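Local coordinates for protein glycerate dehydrogenase (Bacillus sp. 5mfcol3.1, PDB 6P2I) that acts as an NADPH-dependent reductase of acyclic imino acids, intercepting those that a partner oxidase forms in situ, at residues A[54-57]-A[58-61]; A[71-75]-A[76-80]; A[187-190]-A[191-195]. One frame throughout, in Å; residues are numbered along the deposited sequence. Where two conformers were deposited one is given.

Contact 1: residues A[54-57]-A[58-61]; sequences SITK and EMIE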
ATOM      1  N   SER A  54     -29.973  13.473  -0.868  1.00 24.88           N
ATOM      2  CA  SER A  54     -30.861  12.528  -1.526  1.00 28.78           C
ATOM      3  C   SER A  54     -31.973  13.272  -2.247  1.00 28.36           C
ATOM      4  O   SER A  54     -32.575  14.202  -1.700  1.00 30.35           O
ATOM      5  CB  SER A  54     -31.450  11.563  -0.503  1.00 30.51           C
ATOM      6  OG  SER A  54     -30.459  10.646  -0.076  1.00 32.38           O
ATOM      7  N   ILE A  55     -32.252  12.861  -3.477  1.00 26.55           N
ATOM      8  CA  ILE A  55     -33.327  13.446  -4.270  1.00 29.43           C
ATOM      9  C   ILE A  55     -34.261  12.303  -4.640  1.00 31.58           C
ATOM     10  O   ILE A  55     -33.953  11.481  -5.511  1.00 30.94           O
ATOM     11  CB  ILE A  55     -32.808  14.195  -5.504  1.00 27.19           C
ATOM     12  CG1 ILE A  55     -31.925  15.361  -5.053  1.00 25.77           C
ATOM     13  CG2 ILE A  55     -33.974  14.687  -6.348  1.00 31.62           C
ATOM     14  CD1 ILE A  55     -31.259  16.151  -6.175  1.00 25.36           C
ATOM     15  N   THR A  56     -35.404  12.245  -3.968  1.00 30.75           N
ATOM     16  CA  THR A  56     -36.344  11.142  -4.074  1.00 38.44           C
ATOM     17  C   THR A  56     -37.457  11.469  -5.059  1.00 37.57           C
ATOM     18  O   THR A  56     -37.688  12.624  -5.428  1.00 34.13           O
ATOM     19  CB  THR A  56     -36.949  10.824  -2.706  1.00 35.60           C
ATOM     20  OG1 THR A  56     -37.755  11.933  -2.283  1.00 34.72           O
ATOM     21  CG2 THR A  56     -35.850  10.582  -1.683  1.00 37.16           C
ATOM     22  N   LYS A  57     -38.175  10.417  -5.466  1.00 36.13           N
ATOM     23  CA  LYS A  57     -39.311  10.608  -6.359  1.00 33.50           C
ATOM     24  C   LYS A  57     -40.333  11.558  -5.748  1.00 33.58           C
ATOM     25  O   LYS A  57     -40.878  12.419  -6.444  1.00 38.95           O
ATOM     26  CB  LYS A  57     -39.951   9.256  -6.689  1.00 38.97           C
ATOM     27  CG  LYS A  57     -41.333   9.350  -7.306  1.00 55.36           C
ATOM     28  CD  LYS A  57     -42.207   8.171  -6.910  1.00 65.81           C
ATOM     29  CE  LYS A  57     -43.604   8.295  -7.509  1.00 73.70           C
ATOM     30  NZ  LYS A  57     -43.986   7.126  -8.350  1.00 74.98           N
ATOM     31  N   GLU A  58     -40.583  11.434  -4.443  1.00 39.25           N
ATOM     32  CA  GLU A  58     -41.539  12.321  -3.783  1.00 39.56           C
ATOM     33  C   GLU A  58     -41.108  13.779  -3.897  1.00 34.54           C
ATOM     34  O   GLU A  58     -41.948  14.673  -4.070  1.00 37.61           O
ATOM     35  CB  GLU A  58     -41.691  11.921  -2.317  1.00 43.77           C
ATOM     36  CG  GLU A  58     -42.388  10.579  -2.087  1.00 55.59           C
ATOM     37  CD  GLU A  58     -41.516   9.376  -2.437  1.00 56.35           C
ATOM     38  OE1 GLU A  58     -42.082   8.301  -2.721  1.00 62.42           O
ATOM     39  OE2 GLU A  58     -40.270   9.501  -2.444  1.00 48.83           O
ATOM     40  N   MET A  59     -39.797  14.032  -3.797  1.00 35.36           N
ATOM     41  CA  MET A  59     -39.252  15.373  -3.995  1.00 37.56           C
ATOM     42  C   MET A  59     -39.375  15.823  -5.444  1.00 35.67           C
ATOM     43  O   MET A  59     -39.747  16.968  -5.715  1.00 35.64           O
ATOM     44  CB  MET A  59     -37.781  15.417  -3.567  1.00 33.92           C
ATOM     45  CG  MET A  59     -37.558  15.305  -2.076  1.00 32.58           C
ATOM     46  SD  MET A  59     -35.857  14.912  -1.668  1.00 32.12           S
ATOM     47  CE  MET A  59     -35.027  16.406  -2.216  1.00 31.03           C
ATOM     48  N   ILE A  60     -39.038  14.941  -6.388  1.00 32.35           N
ATOM     49  CA  ILE A  60     -39.016  15.317  -7.799  1.00 36.35           C
ATOM     50  C   ILE A  60     -40.408  15.685  -8.290  1.00 36.25           C
ATOM     51  O   ILE A  60     -40.566  16.591  -9.119  1.00 39.19           O
ATOM     52  CB  ILE A  60     -38.387  14.172  -8.624  1.00 37.54           C
ATOM     53  CG1 ILE A  60     -36.915  14.000  -8.242  1.00 37.25           C
ATOM     54  CG2 ILE A  60     -38.526  14.420 -10.119  1.00 39.75           C
ATOM     55  CD1 ILE A  60     -36.385  12.598  -8.437  1.00 39.49           C
ATOM     56  N   GLU A  61     -41.445  15.024  -7.771  1.00 38.00           N
ATOM     57  CA  GLU A  61     -42.804  15.385  -8.152  1.00 38.90           C
ATOM     58  C   GLU A  61     -43.155  16.811  -7.743  1.00 40.53           C
ATOM     59  O   GLU A  61     -44.048  17.414  -8.347  1.00 41.09           O
ATOM     60  CB  GLU A  61     -43.786  14.387  -7.543  1.00 42.65           C
ATOM     61  CG  GLU A  61     -43.500  12.952  -7.963  1.00 56.89           C
ATOM     62  CD  GLU A  61     -44.551  11.963  -7.501  1.00 72.74           C
ATOM     63  OE1 GLU A  61     -45.039  12.095  -6.359  1.00 77.80           O
ATOM     64  OE2 GLU A  61     -44.892  11.054  -8.290  1.00 79.57           O
TER

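Contact 2: residues A[71-75]-A[76-80]; sequences TITTS and YDYID. With DAR (D-arginine), chain D.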
ATOM      1  N   THR A  71     -24.512  15.389 -10.714  1.00 20.05           N
ATOM      2  CA  THR A  71     -23.893  14.924  -9.481  1.00 22.63           C
ATOM      3  C   THR A  71     -22.409  15.226  -9.573  1.00 20.82           C
ATOM      4  O   THR A  71     -21.793  14.981 -10.614  1.00 20.37           O
ATOM      5  CB  THR A  71     -24.120  13.424  -9.243  1.00 22.57           C
ATOM      6  OG1 THR A  71     -23.489  12.645 -10.276  1.00 23.24           O
ATOM      7  CG2 THR A  71     -25.620  13.113  -9.170  1.00 22.56           C
ATOM      8  N   ILE A  72     -21.857  15.835  -8.517  1.00 18.14           N
ATOM      9  CA  ILE A  72     -20.421  16.058  -8.467  1.00 18.12           C
ATOM     10  C   ILE A  72     -19.706  14.734  -8.304  1.00 18.75           C
ATOM     11  O   ILE A  72     -18.512  14.641  -8.590  1.00 20.71           O
ATOM     12  CB  ILE A  72     -20.044  17.034  -7.331  1.00 17.51           C
ATOM     13  CG1 ILE A  72     -18.681  17.691  -7.611  1.00 20.70           C
ATOM     14  CG2 ILE A  72     -20.018  16.315  -5.993  1.00 21.81           C
ATOM     15  CD1 ILE A  72     -18.687  18.598  -8.828  1.00 24.56           C
ATOM     16  N   THR A  73     -20.430  13.704  -7.886  1.00 18.69           N
ATOM     17  CA  THR A  73     -19.906  12.370  -7.639  1.00 20.64           C
ATOM     18  C   THR A  73     -19.981  11.508  -8.891  1.00 20.26           C
ATOM     19  O   THR A  73     -20.726  11.794  -9.831  1.00 19.36           O
ATOM     20  CB  THR A  73     -20.712  11.707  -6.526  1.00 24.69           C
ATOM     21  OG1 THR A  73     -22.102  11.719  -6.889  1.00 23.98           O
ATOM     22  CG2 THR A  73     -20.526  12.466  -5.228  1.00 27.70           C
ATOM     23  N   THR A  74     -19.188  10.424  -8.897  1.00 18.20           N
ATOM     24  CA  THR A  74     -19.414   9.378  -9.892  1.00 18.57           C
ATOM     25  C   THR A  74     -20.651   8.563  -9.550  1.00 19.79           C
ATOM     26  O   THR A  74     -21.416   8.164 -10.439  1.00 22.64           O
ATOM     27  CB  THR A  74     -18.183   8.474  -9.977  1.00 17.50           C
ATOM     28  OG1 THR A  74     -17.072   9.272 -10.371  1.00 20.16           O
ATOM     29  CG2 THR A  74     -18.402   7.333 -10.990  1.00 20.08           C
ATOM     30  N   SER A  75     -20.868   8.305  -8.266  1.00 23.38           N
ATOM     31  CA  SER A  75     -22.073   7.611  -7.838  0.52 23.32           C
ATOM     32  C   SER A  75     -23.301   8.497  -8.029  1.00 25.72           C
ATOM     33  O   SER A  75     -23.233   9.726  -7.939  1.00 24.97           O
ATOM     34  CB  SER A  75     -21.944   7.190  -6.373  0.52 27.41           C
ATOM     35  OG  SER A  75     -23.204   7.023  -5.761  0.52 27.64           O
ATOM     36  N   TYR A  76     -24.422   7.860  -8.308  1.00 22.48           N
ATOM     37  CA  TYR A  76     -25.690   8.575  -8.365  1.00 22.95           C
ATOM     38  C   TYR A  76     -26.782   7.756  -7.689  1.00 25.25           C
ATOM     39  O   TYR A  76     -27.968   7.907  -8.001  1.00 27.95           O
ATOM     40  CB  TYR A  76     -26.057   8.930  -9.808  1.00 23.22           C
ATOM     41  CG  TYR A  76     -25.935   7.775 -10.766  1.00 30.09           C
ATOM     42  CD1 TYR A  76     -26.975   6.877 -10.918  1.00 30.06           C
ATOM     43  CD2 TYR A  76     -24.770   7.571 -11.504  1.00 26.31           C
ATOM     44  CE1 TYR A  76     -26.872   5.810 -11.783  1.00 35.91           C
ATOM     45  CE2 TYR A  76     -24.664   6.507 -12.379  1.00 29.71           C
ATOM     46  CZ  TYR A  76     -25.719   5.633 -12.512  1.00 34.55           C
ATOM     47  OH  TYR A  76     -25.636   4.569 -13.378  1.00 43.68           O
ATOM     48  N   ASP A  77     -26.391   6.904  -6.739  1.00 24.48           N
ATOM     49  CA  ASP A  77     -27.325   5.994  -6.094  1.00 25.74           C
ATOM     50  C   ASP A  77     -28.244   6.702  -5.117  1.00 30.18           C
ATOM     51  O   ASP A  77     -29.229   6.105  -4.674  1.00 39.25           O
ATOM     52  CB  ASP A  77     -26.561   4.872  -5.373  1.00 28.14           C
ATOM     53  CG  ASP A  77     -25.560   5.394  -4.354  1.00 40.78           C
ATOM     54  OD1 ASP A  77     -25.421   6.623  -4.204  1.00 50.71           O
ATOM     55  OD2 ASP A  77     -24.896   4.566  -3.698  1.00 53.19           O
ATOM     56  N   TYR A  78     -27.947   7.953  -4.774  1.00 26.72           N
ATOM     57  CA  TYR A  78     -28.775   8.743  -3.874  1.00 26.51           C
ATOM     58  C   TYR A  78     -29.767   9.615  -4.636  1.00 32.46           C
ATOM     59  O   TYR A  78     -30.506  10.396  -4.021  1.00 29.19           O
ATOM     60  CB  TYR A  78     -27.876   9.582  -2.957  1.00 22.85           C
ATOM     61  CG  TYR A  78     -26.885  10.477  -3.681  1.00 24.84           C
ATOM     62  CD1 TYR A  78     -25.684   9.978  -4.186  1.00 25.20           C
ATOM     63  CD2 TYR A  78     -27.155  11.824  -3.857  1.00 22.96           C
ATOM     64  CE1 TYR A  78     -24.791  10.802  -4.847  1.00 27.88           C
ATOM     65  CE2 TYR A  78     -26.277  12.656  -4.496  1.00 21.83           C
ATOM     66  CZ  TYR A  78     -25.096  12.141  -5.005  1.00 25.15           C
ATOM     67  OH  TYR A  78     -24.218  12.973  -5.648  1.00 27.83           O
ATOM     68  N   ILE A  79     -29.812   9.467  -5.959  1.00 26.05           N
ATOM     69  CA  ILE A  79     -30.672  10.235  -6.854  1.00 29.14           C
ATOM     70  C   ILE A  79     -31.610   9.267  -7.561  1.00 29.47           C
ATOM     71  O   ILE A  79     -31.156   8.271  -8.128  1.00 32.81           O
ATOM     72  CB  ILE A  79     -29.826  11.003  -7.887  1.00 32.20           C
ATOM     73  CG1 ILE A  79     -28.788  11.876  -7.187  1.00 40.22           C
ATOM     74  CG2 ILE A  79     -30.690  11.847  -8.747  1.00 43.95           C
ATOM     75  CD1 ILE A  79     -29.406  12.974  -6.386  1.00 34.37           C
ATOM     76  N   ASP A  80     -32.910   9.568  -7.558  1.00 30.96           N
ATOM     77  CA  ASP A  80     -33.871   8.734  -8.289  1.00 29.87           C
ATOM     78  C   ASP A  80     -33.826   9.130  -9.762  1.00 31.77           C
ATOM     79  O   ASP A  80     -34.609   9.956 -10.234  1.00 32.61           O
ATOM     80  CB  ASP A  80     -35.277   8.878  -7.721  1.00 33.98           C
ATOM     81  CG  ASP A  80     -36.227   7.788  -8.222  1.00 45.72           C
ATOM     82  OD1 ASP A  80     -37.076   7.320  -7.430  1.00 41.32           O
ATOM     83  OD2 ASP A  80     -36.126   7.391  -9.407  1.00 41.80           O
TER
HETATM   84  N   DAR D 402     -18.932   8.386  -3.601  1.00 31.15           N
HETATM   85  CA  DAR D 402     -17.773   8.702  -4.436  1.00 34.85           C
HETATM   86  CB  DAR D 402     -16.907   9.805  -3.808  1.00 33.00           C
HETATM   87  CG  DAR D 402     -17.635  11.144  -3.657  1.00 36.64           C
HETATM   88  CD  DAR D 402     -16.660  12.297  -3.436  1.00 36.52           C
HETATM   89  NE  DAR D 402     -17.252  13.634  -3.402  1.00 26.49           N
HETATM   90  CZ  DAR D 402     -16.888  14.568  -4.286  1.00 24.93           C
HETATM   91  NH1 DAR D 402     -16.362  14.214  -5.463  1.00 23.02           N
HETATM   92  NH2 DAR D 402     -17.046  15.864  -4.013  1.00 23.36           N
HETATM   93  C   DAR D 402     -18.210   9.034  -5.852  1.00 26.12           C
HETATM   94  O   DAR D 402     -17.574   9.822  -6.580  1.00 33.46           O
HETATM   95  OXT DAR D 402     -19.223   8.479  -6.273  1.00 30.18           O
HETATM   96  O   HOH W   1     -22.994   3.851  -6.360  1.00 23.92           O

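Contact 3: residues A[187-190]-A[191-195]; sequences TELM and KKSDI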
ATOM      1  N   THR A 187     -19.481 -16.776  -8.402  1.00 31.01           N
ATOM      2  CA  THR A 187     -19.133 -17.933  -7.584  1.00 29.38           C
ATOM      3  C   THR A 187     -17.677 -18.321  -7.799  1.00 33.23           C
ATOM      4  O   THR A 187     -16.920 -18.499  -6.836  1.00 31.01           O
ATOM      5  CB  THR A 187     -20.061 -19.105  -7.910  1.00 30.71           C
ATOM      6  OG1 THR A 187     -21.399 -18.779  -7.513  1.00 34.39           O
ATOM      7  CG2 THR A 187     -19.620 -20.370  -7.186  1.00 35.68           C
ATOM      8  N   GLU A 188     -17.260 -18.443  -9.062  1.00 33.96           N
ATOM      9  CA  GLU A 188     -15.855 -18.727  -9.332  1.00 30.38           C
ATOM     10  C   GLU A 188     -14.961 -17.604  -8.828  1.00 28.81           C
ATOM     11  O   GLU A 188     -13.888 -17.862  -8.276  1.00 30.26           O
ATOM     12  CB  GLU A 188     -15.616 -18.956 -10.821  1.00 33.03           C
ATOM     13  CG  GLU A 188     -14.174 -19.342 -11.099  1.00 44.18           C
ATOM     14  CD  GLU A 188     -13.917 -19.724 -12.535  1.00 58.03           C
ATOM     15  OE1 GLU A 188     -14.859 -19.650 -13.351  1.00 62.24           O
ATOM     16  OE2 GLU A 188     -12.766 -20.105 -12.843  1.00 58.05           O
ATOM     17  N   LEU A 189     -15.384 -16.348  -8.998  1.00 26.41           N
ATOM     18  CA  LEU A 189     -14.556 -15.253  -8.508  1.00 24.65           C
ATOM     19  C   LEU A 189     -14.319 -15.377  -7.009  1.00 27.95           C
ATOM     20  O   LEU A 189     -13.183 -15.230  -6.538  1.00 26.75           O
ATOM     21  CB  LEU A 189     -15.201 -13.906  -8.824  1.00 24.26           C
ATOM     22  CG  LEU A 189     -14.331 -12.668  -8.598  1.00 22.15           C
ATOM     23  CD1 LEU A 189     -14.703 -11.590  -9.611  1.00 27.20           C
ATOM     24  CD2 LEU A 189     -14.426 -12.115  -7.151  1.00 21.71           C
ATOM     25  N   MET A 190     -15.381 -15.650  -6.244  1.00 26.49           N
ATOM     26  CA  MET A 190     -15.238 -15.763  -4.797  1.00 30.13           C
ATOM     27  C   MET A 190     -14.374 -16.958  -4.417  1.00 30.24           C
ATOM     28  O   MET A 190     -13.627 -16.886  -3.438  1.00 29.23           O
ATOM     29  CB  MET A 190     -16.611 -15.865  -4.126  1.00 31.27           C
ATOM     30  CG  MET A 190     -17.530 -14.665  -4.386  1.00 28.47           C
ATOM     31  SD  MET A 190     -16.855 -13.103  -3.803  1.00 30.08           S
ATOM     32  CE  MET A 190     -17.029 -13.282  -2.025  1.00 31.67           C
ATOM     33  N   LYS A 191     -14.447 -18.051  -5.183  1.00 27.25           N
ATOM     34  CA  LYS A 191     -13.676 -19.244  -4.847  1.00 30.38           C
ATOM     35  C   LYS A 191     -12.196 -19.068  -5.166  1.00 31.79           C
ATOM     36  O   LYS A 191     -11.336 -19.551  -4.420  1.00 29.20           O
ATOM     37  CB  LYS A 191     -14.220 -20.457  -5.600  1.00 27.55           C
ATOM     38  CG  LYS A 191     -15.523 -21.029  -5.070  1.00 34.66           C
ATOM     39  CD  LYS A 191     -15.990 -22.163  -5.969  1.00 39.14           C
ATOM     40  CE  LYS A 191     -17.275 -22.796  -5.471  1.00 49.46           C
ATOM     41  NZ  LYS A 191     -17.895 -23.660  -6.518  1.00 57.41           N
ATOM     42  N   LYS A 192     -11.876 -18.401  -6.276  1.00 28.10           N
ATOM     43  CA  LYS A 192     -10.516 -18.442  -6.805  1.00 28.25           C
ATOM     44  C   LYS A 192      -9.673 -17.226  -6.439  1.00 27.62           C
ATOM     45  O   LYS A 192      -8.446 -17.291  -6.570  1.00 29.12           O
ATOM     46  CB  LYS A 192     -10.542 -18.577  -8.333  1.00 30.05           C
ATOM     47  CG  LYS A 192     -11.248 -19.827  -8.859  1.00 32.77           C
ATOM     48  CD  LYS A 192     -10.539 -21.100  -8.448  1.00 51.10           C
ATOM     49  CE  LYS A 192     -10.350 -22.029  -9.644  1.00 63.10           C
ATOM     50  NZ  LYS A 192     -11.624 -22.308 -10.366  1.00 68.02           N
ATOM     51  N   SER A 193     -10.279 -16.133  -5.979  1.00 24.54           N
ATOM     52  CA  SER A 193      -9.524 -14.907  -5.752  1.00 22.66           C
ATOM     53  C   SER A 193      -8.771 -14.947  -4.431  1.00 28.16           C
ATOM     54  O   SER A 193      -9.314 -15.338  -3.395  1.00 27.69           O
ATOM     55  CB  SER A 193     -10.442 -13.683  -5.761  1.00 24.40           C
ATOM     56  OG  SER A 193     -11.126 -13.564  -6.994  1.00 24.24           O
ATOM     57  N   ASP A 194      -7.514 -14.522  -4.474  1.00 23.64           N
ATOM     58  CA  ASP A 194      -6.783 -14.240  -3.247  1.00 24.30           C
ATOM     59  C   ASP A 194      -7.158 -12.878  -2.698  1.00 23.20           C
ATOM     60  O   ASP A 194      -7.148 -12.670  -1.476  1.00 24.92           O
ATOM     61  CB  ASP A 194      -5.289 -14.317  -3.527  1.00 25.12           C
ATOM     62  CG  ASP A 194      -4.892 -15.670  -4.037  1.00 23.34           C
ATOM     63  OD1 ASP A 194      -5.144 -16.646  -3.304  1.00 27.12           O
ATOM     64  OD2 ASP A 194      -4.349 -15.786  -5.166  1.00 26.19           O
ATOM     65  N   ILE A 195      -7.473 -11.950  -3.596  1.00 20.97           N
ATOM     66  CA  ILE A 195      -7.871 -10.592  -3.262  1.00 21.92           C
ATOM     67  C   ILE A 195      -9.140 -10.295  -4.048  1.00 20.33           C
ATOM     68  O   ILE A 195      -9.213 -10.593  -5.246  1.00 22.71           O
ATOM     69  CB  ILE A 195      -6.759  -9.582  -3.611  1.00 23.08           C
ATOM     70  CG1 ILE A 195      -5.469  -9.925  -2.847  1.00 24.11           C
ATOM     71  CG2 ILE A 195      -7.219  -8.159  -3.318  1.00 20.02           C
ATOM     72  CD1 ILE A 195      -4.190  -9.762  -3.655  1.00 23.93           C
TER
HETATM   73  O   HOH W   2     -11.465 -15.865  -1.950  1.00 26.50           O

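Contact 1: residues A[54-57]-A[58-61]
T56 and M59 illustrate how a helix start is closed by a capping box, here with sulfur in one of the two acceptor places. T56 is the N-cap residue of helix 57-60. Its OG1 sits between the backbone N and the carbonyl carbon (chi1 66°), which turns the hydroxyl over the first helical turn to accept from M59 N at 3.3 Å. The return bond is weak though straight: T56 N points at M59 SD, 3.6 Å away, with 172° at the hydrogen. A firmer backbone bond runs from I60 N to T56 O, 2.8 Å.

The inner side is closely packed. M59 lays its CE methyl 3.3 Å from S54 O and close to CA of I55. I55 and I60 meet at about a right angle, CG2 of I55 lying 3.6 Å from CG1 of I60, while A38 and I39 of helix 35-43 cover the methionine.

The outer side is looser and faces solvent. There the CE methylene of K57 approaches E61 OE2 at 3.1 Å, but the lysine NZ remains 4.0 Å from the same oxygen, beyond a salt bridge. The first turn therefore seems to owe its hold to the threonine hydroxyl and backbone bonds, with the thioether serving both as faint acceptor and as buried apolar filler, and the charges adding only diffuse attraction.

Contact 2: residues A[71-75]-A[76-80]
Y78 and T73 approach from opposite directions, and the phenol OH donates to T73 OG1 at 2.8 Å, with OG1 lying in the plane of the ring at its edge. The T73 hydroxyl continues the series of bonds: placed between its own backbone N and carbonyl carbon (chi1 55°), it donates to S75 O at 2.5 Å, a short bond that, with the phenol's, would hold the hydroxyl in one rotation. I79 lays CG1 over one face of the Y78 ring, offset toward its rim, and T71 slides past the phenol with CB 3.6 Å from the OH.

The loop so braced follows strand 68-71 of the five-stranded parallel sheet and folds through a type I beta turn from Y76 to I79. Backbone amides here receive the carboxylate of the ligand, as in related D-2-hydroxyacid dehydrogenases. T74 N gives a hydrogen bond to O of the bound D-arginine at 2.9 Å, and S75 N one to OXT at 2.6 Å. Along the ligand side chain, the T73 CG2 methyl rests 3.5 Å from the ligand CG, while I72 CG2 comes within 3.6 Å of its guanidinium NH2. D77 brings OD1 to the ring edge of Y78, in plane, and gives OD2 to a salt bridge with R229 NE, another residue of the D-arginine pocket.

Contact 3: residues A[187-190]-A[191-195]
S193 ends helix 186-192 by bringing two donors to a single carbonyl oxygen, that of L189. The helix belongs to the Rossmann-type nucleotide-binding domain, where it forms the crossover from the edge strand 182-183 to strand 195-198, passing the strands that lie between them in the parallel sheet. At its last turn S193 N reaches L189 O at 3.1 Å, and S193 OG reaches the same oxygen at 2.7 Å. The side chain can join in because OG lies beside its own backbone N (chi1 -59°), so the hydroxyl folds back along the helix instead of pointing onward. The two donors come from opposite faces of the carbonyl plane and share the oxygen without competing for the same approach.

Conformations diverge on the outer surface. E188 is fully extended, CG anti to the backbone N (chi1 -176°), whereas K192 is bent at each of its last three torsions and doubles back. The two chains cross, bringing E188 OE2 to 3.5 Å from K192 NZ, a salt bridge at the long end, with the lysine CG also resting against the glutamate CG. K191 behaves differently: stretched beyond CG, it runs alongside T187 in the same direction and lays its CE 3.8 Å from the T187 CG2 methyl. Having two lysines near a helix C-terminus would probably suit the negative end of the helix dipole.

On the inner side L189 directs its isobutyl group onto L171, I148 and I196, placing the helix against the sheet, and its CD2 lies 3.6 Å from S193 OG. Where the chain departs, a water donates to M190 O at 2.8 Å and to S193 O at 2.6 Å.

Contacts 1 and 2 belong to the same lobe, their centres 13 Å apart, and are joined by backbone: I55 N lies 3.1 Å from Y78 O and I55 O 3.0 Å from D80 N, both probable hydrogen bonds. The capped helix start thus borders residues 78-80, the end of the loop that holds the D-arginine carboxylate nearer its beginning, while the S54 side chain stays about 12 Å from the bound D-arginine. Contact 3 sits in the nucleotide-binding lobe, its nearest atoms about 19 Å from contact 2 and about 28 Å from contact 1. The cofactor lies between: the T74 side chain is about 4 Å from it, that of L189 about 9 Å.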